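Local coordinates for protein BWI-1=PROTEASE inhibitor/trypsin inhibitor (Fagopyrum esculentum, PDB 3RDY) that inhibits serine proteases such as trypsin, as a buckwheat protein of the potato type 1 inhibitor family, at residues A44-E49 / V64-R69. Numbering follows the deposited sequence.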
# COMPACT_ATOMS: atom_id res chain seq x y z
N ALA A 44 -3.48 3.83 -3.68
CA ALA A 44 -3.08 3.37 -2.35
C ALA A 44 -4.22 3.65 -1.37
O ALA A 44 -4.85 4.71 -1.40
CB ALA A 44 -1.81 4.10 -1.92
N ILE A 45 -4.50 2.69 -0.49
CA ILE A 45 -5.56 2.89 0.48
C ILE A 45 -5.00 2.60 1.86
O ILE A 45 -4.59 1.47 2.13
CB ILE A 45 -6.75 1.96 0.20
CG1 ILE A 45 -7.28 2.17 -1.23
CG2 ILE A 45 -7.81 2.19 1.26
CD1 ILE A 45 -8.41 1.21 -1.67
N VAL A 46 -4.96 3.62 2.72
CA VAL A 46 -4.40 3.48 4.06
C VAL A 46 -5.48 2.98 5.04
O VAL A 46 -6.54 3.61 5.17
CB VAL A 46 -3.79 4.82 4.53
CG1 VAL A 46 -3.12 4.69 5.91
CG2 VAL A 46 -2.78 5.32 3.49
N LEU A 47 -5.20 1.86 5.69
CA LEU A 47 -6.14 1.21 6.62
C LEU A 47 -5.39 0.72 7.83
O LEU A 47 -4.21 0.39 7.74
CB LEU A 47 -6.74 -0.07 6.00
CG LEU A 47 -7.61 -0.13 4.76
CD1 LEU A 47 -8.15 -1.53 4.62
CD2 LEU A 47 -8.74 0.89 4.86
N PRO A 48 -6.08 0.58 8.98
CA PRO A 48 -5.41 -0.04 10.12
C PRO A 48 -4.96 -1.48 9.86
O PRO A 48 -5.67 -2.25 9.23
CB PRO A 48 -6.49 -0.01 11.21
CG PRO A 48 -7.34 1.19 10.84
CD PRO A 48 -7.40 1.15 9.33
N GLU A 49 -3.76 -1.81 10.34
CA GLU A 49 -3.28 -3.20 10.38
C GLU A 49 -4.41 -4.14 10.82
O GLU A 49 -5.13 -3.86 11.77
CB GLU A 49 -2.13 -3.28 11.37
CG GLU A 49 -1.34 -4.57 11.30
CD GLU A 49 -0.35 -4.68 12.48
OE1 GLU A 49 -0.41 -3.82 13.40
OE2 GLU A 49 0.48 -5.61 12.48
N VAL A 64 -2.37 -0.20 2.28
CA VAL A 64 -1.29 0.37 3.07
C VAL A 64 -1.68 0.24 4.54
O VAL A 64 -2.46 1.05 5.06
CB VAL A 64 -1.01 1.85 2.65
CG1 VAL A 64 0.06 2.52 3.54
CG2 VAL A 64 -0.56 1.90 1.17
N PHE A 65 -1.17 -0.81 5.19
CA PHE A 65 -1.61 -1.15 6.55
C PHE A 65 -0.74 -0.44 7.57
O PHE A 65 0.49 -0.59 7.56
CB PHE A 65 -1.52 -2.64 6.78
CG PHE A 65 -2.52 -3.43 6.02
CD1 PHE A 65 -3.88 -3.34 6.33
CD2 PHE A 65 -2.12 -4.29 4.99
CE1 PHE A 65 -4.81 -4.08 5.62
CE2 PHE A 65 -3.04 -5.02 4.28
CZ PHE A 65 -4.38 -4.92 4.60
N VAL A 66 -1.39 0.28 8.49
CA VAL A 66 -0.67 1.08 9.47
C VAL A 66 -0.98 0.68 10.92
O VAL A 66 -2.07 0.16 11.23
CB VAL A 66 -0.96 2.60 9.27
CG1 VAL A 66 -0.39 3.09 7.90
CG2 VAL A 66 -2.47 2.88 9.36
N ASP A 67 -0.03 0.94 11.81
CA ASP A 67 -0.25 0.69 13.23
C ASP A 67 -1.05 1.83 13.86
O ASP A 67 -1.50 2.76 13.16
CB ASP A 67 1.08 0.47 13.97
CG ASP A 67 1.99 1.70 13.95
OD1 ASP A 67 1.51 2.83 13.73
OD2 ASP A 67 3.20 1.54 14.15
N GLU A 68 -1.22 1.79 15.18
CA GLU A 68 -2.09 2.77 15.82
C GLU A 68 -1.50 4.17 15.82
O GLU A 68 -2.21 5.15 16.03
CB GLU A 68 -2.48 2.32 17.24
CG GLU A 68 -3.59 1.26 17.26
N ARG A 69 -0.20 4.25 15.53
CA ARG A 69 0.49 5.53 15.39
C ARG A 69 0.48 6.06 13.93
O ARG A 69 1.05 7.10 13.65
CB ARG A 69 1.93 5.38 15.91
CG ARG A 69 2.02 5.17 17.41
CD ARG A 69 3.34 4.49 17.80
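Val64, the residue most covered by this contact, is gripped through its backbone by bonds to the residues on either side of Val46, its partner in the register: its N donates to Ile45 O (2.8 Å), and its O accepts from Leu47 N. Two further bonds carry the parallel pairing onward, Val66 N to Leu47 O and Glu49 N to Val66 O, the last short (2.7 Å) and almost straight at 178°. Leu47 O also receives the CA-H of Phe65, with its CA 3.2 Å away.

On the face carrying Val46 and Val64, Val46 splits its two methyls between two partners. CG1, anti to the backbone N (chi1 -176°), meets Val66 CG1 at 3.7 Å, while CG2 rests against Val64 CB at 4.0 Å. Val64 CG2 touches Ala44 CB, and this face is turned to helix 28-38, where Ala32 meets Ala44 and Val46, and Ile35 meets Val64. With chi1 of Val66 at -65°, CG1 is anti to the carbonyl carbon, which leaves Val66 CG2 between the backbone N and the carbonyl carbon, 3.4 Å from Leu47 O.

Phe65 lies on the other face with Leu47. Pro48 O approaches the edge of its ring, near the ring plane, 3.6 Å from CD1, and Leu47 CD1 makes a looser contact with CE1. Pro48 O is also hydrogen-bonded to Ser51 OG.

This is the parallel strand pair of the potato type 1 inhibitor fold, joined by the long loop that in this family presents the protease-binding segment. Leu47 and Glu49 supply N-H groups to strand 64-66, so the intervening proline costs this pairing no bond, and Glu49 N pins the loop's start to Val66.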